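Local structure of cellulase (Bacteroides salanitronis, 6WQY) at residues A144-L149 / N197-V202; I117-D122 / A151-I156; S267-T272 / L325-Y330. The protein is a broad-specificity endoglucanase of glycoside hydrolase family 5 that probably hydrolyses internal beta-1,4 bonds of cellulose, this chain carrying its catalytic barrel domain. All blocks are in the same frame, centred on the assembly; numbering follows the deposited sequence.

Contact 1. Residues A144-L149 / N197-V202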
# COMPACT_ATOMS: atom_id res chain seq x y z
N ALA A 144 9.29 5.35 -23.03
CA ALA A 144 10.42 5.36 -22.10
C ALA A 144 9.99 4.96 -20.69
O ALA A 144 10.74 4.27 -19.99
CB ALA A 144 11.07 6.75 -22.09
N VAL A 145 8.82 5.43 -20.24
CA VAL A 145 8.33 5.03 -18.93
C VAL A 145 8.12 3.53 -18.89
O VAL A 145 8.52 2.85 -17.94
CB VAL A 145 7.03 5.78 -18.57
CG1 VAL A 145 6.47 5.23 -17.27
CG2 VAL A 145 7.29 7.27 -18.46
N LYS A 146 7.47 2.99 -19.92
CA LYS A 146 7.23 1.55 -19.96
C LYS A 146 8.53 0.77 -20.00
O LYS A 146 8.66 -0.27 -19.35
CB LYS A 146 6.36 1.21 -21.17
CG LYS A 146 4.92 1.69 -21.04
CD LYS A 146 4.15 1.42 -22.32
CE LYS A 146 2.70 1.84 -22.23
NZ LYS A 146 1.98 1.61 -23.52
N ALA A 147 9.52 1.25 -20.76
CA ALA A 147 10.79 0.55 -20.83
C ALA A 147 11.46 0.49 -19.47
O ALA A 147 12.01 -0.53 -19.07
CB ALA A 147 11.71 1.22 -21.84
N GLN A 148 11.43 1.61 -18.74
CA GLN A 148 12.03 1.64 -17.40
C GLN A 148 11.25 0.76 -16.43
O GLN A 148 11.85 0.02 -15.63
CB GLN A 148 12.13 3.09 -16.91
CG GLN A 148 12.78 3.18 -15.55
CD GLN A 148 13.31 4.54 -15.20
OE1 GLN A 148 13.29 5.46 -16.00
NE2 GLN A 148 13.82 4.67 -13.98
N LEU A 149 9.92 0.83 -16.48
CA LEU A 149 9.09 -0.01 -15.61
C LEU A 149 9.37 -1.49 -15.85
O LEU A 149 9.52 -2.27 -14.89
CB LEU A 149 7.63 0.33 -15.87
CG LEU A 149 6.58 -0.26 -14.94
CD1 LEU A 149 6.68 0.33 -13.55
CD2 LEU A 149 5.20 -0.01 -15.53
N ASN A 197 -3.56 2.04 -16.95
CA ASN A 197 -3.92 0.65 -17.19
C ASN A 197 -2.88 -0.06 -18.06
O ASN A 197 -2.57 -1.24 -17.83
CB ASN A 197 -5.32 0.55 -17.79
CG ASN A 197 -6.42 0.83 -16.77
OD1 ASN A 197 -6.34 0.39 -15.62
ND2 ASN A 197 -7.45 1.54 -17.18
N GLU A 198 -2.33 0.64 -19.06
CA GLU A 198 -1.27 0.08 -19.89
C GLU A 198 -0.03 -0.21 -19.06
O GLU A 198 0.63 -1.25 -19.24
CB GLU A 198 -0.90 1.05 -21.02
CG GLU A 198 -1.96 1.27 -22.07
CD GLU A 198 -1.65 2.38 -23.08
OE1 GLU A 198 -0.50 2.90 -23.14
OE2 GLU A 198 -2.58 2.75 -23.85
N TRP A 199 0.34 0.71 -18.16
CA TRP A 199 1.51 0.51 -17.33
C TRP A 199 1.36 -0.71 -16.44
O TRP A 199 2.31 -1.49 -16.26
CB TRP A 199 1.75 1.74 -16.45
CG TRP A 199 2.22 2.97 -17.18
CD1 TRP A 199 2.52 3.10 -18.49
CD2 TRP A 199 2.45 4.24 -16.58
NE1 TRP A 199 2.94 4.40 -18.74
CE2 TRP A 199 2.89 5.11 -17.58
CE3 TRP A 199 2.32 4.72 -15.27
CZ2 TRP A 199 3.20 6.45 -17.31
CZ3 TRP A 199 2.62 6.03 -15.01
CH2 TRP A 199 3.07 6.88 -16.02
N ASN A 200 0.17 -0.90 -15.86
CA ASN A 200 -0.04 -2.08 -15.03
C ASN A 200 0.12 -3.35 -15.85
O ASN A 200 0.66 -4.35 -15.36
CB ASN A 200 -1.40 -2.03 -14.36
CG ASN A 200 -1.43 -1.10 -13.15
OD1 ASN A 200 -0.40 -0.84 -12.52
ND2 ASN A 200 -2.63 -0.61 -12.82
N GLN A 201 -0.34 -3.33 -17.10
CA GLN A 201 -0.16 -4.49 -17.97
C GLN A 201 1.31 -4.75 -18.26
O GLN A 201 1.76 -5.91 -18.28
CB GLN A 201 -0.92 -4.30 -19.28
CG GLN A 201 -0.92 -5.53 -20.17
CD GLN A 201 -1.77 -6.63 -19.59
OE1 GLN A 201 -2.99 -6.53 -19.56
NE2 GLN A 201 -1.13 -7.68 -19.08
N VAL A 202 2.09 -3.69 -18.49
CA VAL A 202 3.53 -3.84 -18.71
C VAL A 202 4.20 -4.50 -17.51
O VAL A 202 5.05 -5.38 -17.66
CB VAL A 202 4.16 -2.47 -19.04
CG1 VAL A 202 5.67 -2.52 -18.94
CG2 VAL A 202 3.72 -2.00 -20.42

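Contact 2. Residues I117-D122 / A151-I156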
# COMPACT_ATOMS: atom_id res chain seq x y z
N ILE A 117 6.39 -5.33 -1.80
CA ILE A 117 7.35 -4.30 -2.21
C ILE A 117 6.80 -3.62 -3.46
O ILE A 117 6.03 -4.21 -4.22
CB ILE A 117 8.77 -4.85 -2.47
CG1 ILE A 117 8.79 -5.96 -3.51
CG2 ILE A 117 9.39 -5.32 -1.15
CD1 ILE A 117 10.17 -6.44 -3.89
N ASN A 118 7.22 -2.37 -3.69
CA ASN A 118 6.65 -1.59 -4.79
C ASN A 118 7.71 -0.66 -5.39
O ASN A 118 8.90 -0.74 -5.09
CB ASN A 118 5.39 -0.83 -4.34
CG ASN A 118 5.71 0.39 -3.49
OD1 ASN A 118 6.88 0.66 -3.19
ND2 ASN A 118 4.68 1.12 -3.11
N ILE A 119 7.24 0.18 -6.31
CA ILE A 119 7.91 1.41 -6.74
C ILE A 119 7.10 2.56 -6.15
O ILE A 119 5.91 2.69 -6.45
CB ILE A 119 8.00 1.50 -8.27
CG1 ILE A 119 8.90 0.40 -8.83
CG2 ILE A 119 8.46 2.89 -8.69
CD1 ILE A 119 8.97 0.37 -10.35
N HIS A 120 7.74 3.39 -5.30
CA HIS A 120 6.98 4.32 -4.47
C HIS A 120 7.15 5.74 -4.97
O HIS A 120 6.45 6.14 -5.93
CB HIS A 120 7.29 4.10 -2.98
CG HIS A 120 6.22 4.58 -2.06
ND1 HIS A 120 5.08 3.84 -1.80
CD2 HIS A 120 6.14 5.71 -1.33
CE1 HIS A 120 4.36 4.51 -0.91
NE2 HIS A 120 4.97 5.65 -0.62
N HIS A 121 8.01 6.57 -4.36
CA HIS A 121 8.03 8.00 -4.72
C HIS A 121 8.67 8.30 -6.07
O HIS A 121 8.62 9.45 -6.50
CB HIS A 121 8.62 8.84 -3.60
CG HIS A 121 7.73 8.95 -2.41
ND1 HIS A 121 6.37 9.13 -2.51
CD2 HIS A 121 8.02 8.89 -1.08
CE1 HIS A 121 5.87 9.20 -1.29
NE2 HIS A 121 6.84 9.06 -0.40
N ASP A 122 9.18 7.30 -6.78
CA ASP A 122 9.49 7.51 -8.19
C ASP A 122 8.30 8.09 -8.93
O ASP A 122 8.48 8.82 -9.91
CB ASP A 122 9.86 6.18 -8.85
CG ASP A 122 11.07 5.52 -8.23
OD1 ASP A 122 10.99 5.19 -7.02
OD2 ASP A 122 12.08 5.31 -8.95
N ALA A 151 12.10 -2.86 -17.26
CA ALA A 151 13.48 -3.22 -16.93
C ALA A 151 13.66 -3.31 -15.41
O ALA A 151 14.32 -4.23 -14.92
CB ALA A 151 14.45 -2.22 -17.53
N MET A 152 13.11 -2.36 -14.67
CA MET A 152 13.22 -2.40 -13.22
C MET A 152 12.52 -3.62 -12.66
O MET A 152 13.08 -4.35 -11.84
CB MET A 152 12.65 -1.12 -12.60
CG MET A 152 13.53 0.11 -12.83
SD MET A 152 12.78 1.62 -12.20
CE MET A 152 12.78 1.31 -10.44
N TRP A 153 11.27 -3.87 -13.08
CA TRP A 153 10.53 -5.00 -12.55
C TRP A 153 11.15 -6.33 -12.96
O TRP A 153 11.07 -7.29 -12.19
CB TRP A 153 9.04 -4.91 -12.89
CG TRP A 153 8.31 -4.07 -11.89
CD1 TRP A 153 7.69 -2.86 -12.09
CD2 TRP A 153 8.16 -4.37 -10.50
NE1 TRP A 153 7.15 -2.41 -10.90
CE2 TRP A 153 7.42 -3.32 -9.91
CE3 TRP A 153 8.55 -5.44 -9.69
CZ2 TRP A 153 7.10 -3.30 -8.57
CZ3 TRP A 153 8.22 -5.42 -8.35
CH2 TRP A 153 7.52 -4.35 -7.80
N THR A 154 11.78 -6.41 -14.14
CA THR A 154 12.51 -7.64 -14.49
C THR A 154 13.61 -7.91 -13.47
O THR A 154 13.77 -9.03 -12.98
CB THR A 154 13.08 -7.53 -15.91
OG1 THR A 154 12.01 -7.44 -16.85
CG2 THR A 154 13.93 -8.73 -16.25
N GLN A 155 14.39 -6.88 -13.15
CA GLN A 155 15.47 -7.04 -12.19
C GLN A 155 14.95 -7.37 -10.79
O GLN A 155 15.53 -8.22 -10.09
CB GLN A 155 16.33 -5.78 -12.14
CG GLN A 155 17.17 -5.54 -13.37
CD GLN A 155 17.74 -4.16 -13.35
OE1 GLN A 155 18.75 -3.90 -12.68
NE2 GLN A 155 17.11 -3.25 -14.05
N ILE A 156 13.89 -6.69 -10.35
CA ILE A 156 13.34 -6.97 -9.02
C ILE A 156 12.80 -8.39 -8.97
O ILE A 156 13.08 -9.16 -8.04
CB ILE A 156 12.28 -5.92 -8.66
CG1 ILE A 156 12.89 -4.52 -8.58
CG2 ILE A 156 11.59 -6.31 -7.37
CD1 ILE A 156 11.84 -3.40 -8.66

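Contact 3. Residues S267-T272 / L325-Y330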
# COMPACT_ATOMS: atom_id res chain seq x y z
N SER A 267 -10.74 17.12 15.98
CA SER A 267 -10.29 16.16 16.98
C SER A 267 -11.29 15.04 17.23
O SER A 267 -10.99 14.14 18.02
CB SER A 267 -10.00 16.88 18.30
OG SER A 267 -11.16 17.57 18.76
N GLN A 268 -12.46 15.06 16.59
CA GLN A 268 -13.49 14.05 16.80
C GLN A 268 -14.03 13.58 15.46
O GLN A 268 -13.84 14.22 14.42
CB GLN A 268 -14.62 14.58 17.70
CG GLN A 268 -14.08 15.15 19.00
CD GLN A 268 -15.16 15.48 20.02
OE1 GLN A 268 -16.36 15.40 19.75
NE2 GLN A 268 -14.72 15.86 21.21
N TRP A 269 -14.69 12.42 15.48
CA TRP A 269 -15.15 11.76 14.26
C TRP A 269 -16.37 10.90 14.57
O TRP A 269 -16.48 10.34 15.66
CB TRP A 269 -14.04 10.87 13.68
CG TRP A 269 -14.40 10.20 12.41
CD1 TRP A 269 -14.29 10.73 11.16
CD2 TRP A 269 -14.94 8.87 12.24
NE1 TRP A 269 -14.73 9.83 10.22
CE2 TRP A 269 -15.14 8.69 10.85
CE3 TRP A 269 -15.26 7.83 13.11
CZ2 TRP A 269 -15.64 7.50 10.32
CZ3 TRP A 269 -15.75 6.66 12.57
CH2 TRP A 269 -15.93 6.50 11.19
N GLY A 270 -17.26 10.79 13.60
CA GLY A 270 -18.37 9.86 13.69
C GLY A 270 -19.61 10.44 14.32
O GLY A 270 -19.72 11.63 14.61
N HIS A 271 -20.57 9.55 14.58
CA HIS A 271 -21.91 9.97 14.98
C HIS A 271 -21.91 10.79 16.26
O HIS A 271 -22.79 11.64 16.44
CB HIS A 271 -22.83 8.77 15.26
CG HIS A 271 -23.03 7.83 14.12
ND1 HIS A 271 -23.29 8.25 12.84
CD2 HIS A 271 -23.05 6.48 14.09
CE1 HIS A 271 -23.43 7.19 12.06
NE2 HIS A 271 -23.29 6.10 12.80
N THR A 272 -21.01 10.49 17.19
CA THR A 272 -21.05 11.15 18.49
C THR A 272 -20.21 12.41 18.54
O THR A 272 -20.21 13.10 19.57
CB THR A 272 -20.62 10.20 19.63
OG1 THR A 272 -19.19 10.12 19.68
CG2 THR A 272 -21.23 8.83 19.47
N LEU A 325 -9.29 5.78 18.13
CA LEU A 325 -9.39 4.33 18.25
C LEU A 325 -10.71 3.84 17.67
O LEU A 325 -10.75 2.80 17.01
CB LEU A 325 -9.21 3.87 19.69
CG LEU A 325 -7.75 3.77 20.12
CD1 LEU A 325 -7.07 5.12 20.21
CD2 LEU A 325 -7.63 3.03 21.44
N TYR A 326 -11.80 4.58 17.91
CA TYR A 326 -13.08 4.24 17.29
C TYR A 326 -12.98 4.26 15.77
O TYR A 326 -13.42 3.31 15.11
CB TYR A 326 -14.18 5.17 17.81
CG TYR A 326 -15.47 5.04 17.03
CD1 TYR A 326 -16.12 3.82 16.90
CD2 TYR A 326 -16.03 6.14 16.39
CE1 TYR A 326 -17.28 3.69 16.17
CE2 TYR A 326 -17.19 6.03 15.65
CZ TYR A 326 -17.81 4.80 15.55
OH TYR A 326 -18.97 4.66 14.82
N TYR A 327 -12.41 5.32 15.20
CA TYR A 327 -12.23 5.40 13.76
C TYR A 327 -11.47 4.18 13.23
O TYR A 327 -11.90 3.53 12.27
CB TYR A 327 -11.48 6.70 13.40
CG TYR A 327 -11.14 6.79 11.93
CD1 TYR A 327 -12.04 7.33 11.02
CD2 TYR A 327 -9.93 6.31 11.44
CE1 TYR A 327 -11.75 7.39 9.67
CE2 TYR A 327 -9.64 6.37 10.09
CZ TYR A 327 -10.54 6.90 9.22
OH TYR A 327 -10.21 6.93 7.87
N LEU A 328 -10.32 3.86 13.84
CA LEU A 328 -9.51 2.75 13.34
C LEU A 328 -10.23 1.43 13.48
O LEU A 328 -10.17 0.58 12.58
CB LEU A 328 -8.17 2.74 14.06
CG LEU A 328 -7.23 3.90 13.71
CD1 LEU A 328 -6.02 3.88 14.61
CD2 LEU A 328 -6.79 3.83 12.25
N GLU A 329 -10.92 1.23 14.60
CA GLU A 329 -11.69 0.00 14.79
C GLU A 329 -12.81 -0.08 13.76
O GLU A 329 -13.03 -1.14 13.16
CB GLU A 329 -12.24 -0.06 16.23
CG GLU A 329 -12.73 -1.44 16.64
CD GLU A 329 -13.11 -1.55 18.11
OE1 GLU A 329 -13.02 -0.59 18.89
OE2 GLU A 329 -13.59 -2.65 18.50
N TYR A 330 -13.50 1.03 13.53
CA TYR A 330 -14.61 1.04 12.58
C TYR A 330 -14.12 0.73 11.16
O TYR A 330 -14.75 -0.06 10.43
CB TYR A 330 -15.32 2.39 12.61
CG TYR A 330 -16.64 2.34 11.88
CD1 TYR A 330 -16.72 2.58 10.52
CD2 TYR A 330 -17.79 1.99 12.55
CE1 TYR A 330 -17.93 2.49 9.86
CE2 TYR A 330 -19.00 1.91 11.90
CZ TYR A 330 -19.06 2.15 10.55
OH TYR A 330 -20.25 2.07 9.88

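Contact 1. Residues A144-L149 / N197-V202
Glu198 OE1 is gripped twice: Lys146 NZ forms a salt bridge with it at 2.8 Å, and Asn142, an earlier residue of the helix that carries Lys146, gives it a second hydrogen bond. The ammonium comes to OE1 from above the carboxylate plane, 41° out of it. The other carboxylate oxygen, OE2, makes a salt bridge with Arg191, so two positive groups share the acid and would be expected to favour its charged form. Lys146 gets across with CG anti to the carbonyl carbon (chi1 -70°) and a fully extended chain beyond, its methylenes lying between two residues of the opposite helix. Val202 CG2 lies 3.9 Å from Lys146 CD. On the indole side, Lys146 CG comes to 3.8 Å from Trp199 CD1, and Lys146 CE lies at the ring edge, in its plane. Val145 takes a face of the same indole. With its CG1 anti to the backbone N, that methyl stands 3.9 Å from the centroid of the Trp199 six-membered ring and makes a CH-pi contact displaced toward the rim; its nearest ring atom is CZ2, at 3.5 Å. The ring is also held by its nitrogen, since Trp199 NE1 donates to Asn142 OD1. Asn142 thus positions both the carboxylate and the indole through opposite ends of one amide. In the conformer described, Leu149 CD2 packs against Trp199 CB and Val202 CG1. Helices 139-159 and 191-209, which follow the third and fourth strands of the barrel, run here in nearly the same direction, their local axes 9.8 Å apart and inclined at 30°, while Ile132 and Ala135 of the short helix 132-135 also pack on Trp199.

Contact 2. Residues I117-D122 / A151-I156
Ile119 lies alongside Trp153, the two side chains pointing opposite ways, where the third strand of the TIM barrel gives way to the loop at its C-terminal end and meets helix 139-159, the long helix that follows this strand after the short helix 132-135. From CB, which points toward the helix, the chain runs out with CG1 anti to the carbonyl carbon (chi1 -66°). CG1 lies beside the indole, 3.9 Å from Trp153 NE1. One bond further, Ile119 CD1 comes to 3.4 Å from the same nitrogen, standing oblique to the ring, and also meets Met152 CE at 3.9 Å. Trp153 NE1 has its hydrogen-bond partner elsewhere, in the carbonyl oxygen of Ala171, which together with the isoleucine fixes how the indole is turned. The far end of that ring meets the strand edge-on: Ile117 O lies in the ring plane, 3.9 Å from Trp153 CH2. A helical turn further along, Ile156 CG2 packs on Ile117 CD1 at 3.8 Å, and Ile156 CD1 covers part of one indole face. The CB of Asn118, between the two isoleucines, points away from the helix. Its amide also bonds Val79 and Glu170, and Asn118 ND2 donates to His120 ND1 at 3.0 Å, Asn118 ND2 lying 1° out of the plane of the His120 ring.

Contact 3. Residues S267-T272 / L325-Y330
Trp269 presents one face to the edge of Tyr327 almost exactly perpendicularly, the planes at 87°, while two further tyrosines of the same helix, Tyr326 and Tyr330, meet the rim of the indole. Tyr327 CD1 stands over the middle of the indole, 3.4 Å from Trp269 CE2, an edge-to-face pair with the centroids of the Trp269 six-membered ring and the Tyr327 ring 4.8 Å apart. Trp269 reaches it with CG anti to the backbone N (chi1 -178°), which carries the ring out from the loop toward the helix. Tyr326 CE2 approaches Trp269 CZ3 to 3.5 Å near the indole plane, the two rings inclined obliquely, and Tyr330 CD1 lies 4.1 Å from Trp269 CH2. The polar ends have partners elsewhere: Trp269 NE1 donates to Gly282 O, Tyr327 OH bonds Asp254 O, and Tyr326 OH bonds Glu284. Trp269 O, by contrast, is buried without a partner. At Gly270 a CB would clash with Tyr326 CE2, and the backbone angles alone call for glycine. A serine in place of Trp269 would probably open a gap between loop and helix, leaving the edge of Tyr327 without its aromatic face and Gly282 O without its donor. The result is an aromatic cluster joining the loop between helices 256-259 and 284-299, in the region after the sixth barrel strand, to helix 318-337, which follows the seventh strand of the TIM barrel.

Contacts 1 and 2 share helix 139-159 and have centres 11 Å apart: contact 1 sets that helix against the next one round the barrel, contact 2 against the strand before it. They touch through Leu149 CD1 and Ile119 CD1, at 3.9 Å in one of two modelled conformers of the leucine. Contact 3 lies across the barrel, its nearest atoms about 17 Å from contact 2 and about 23 Å from contact 1. The side chain of Ile156 is about 9 Å from that of Glu95, a magnesium ligand in this protein. As in other TIM barrels, the active site is expected at the C-terminal strand ends, toward which 117-122 leads.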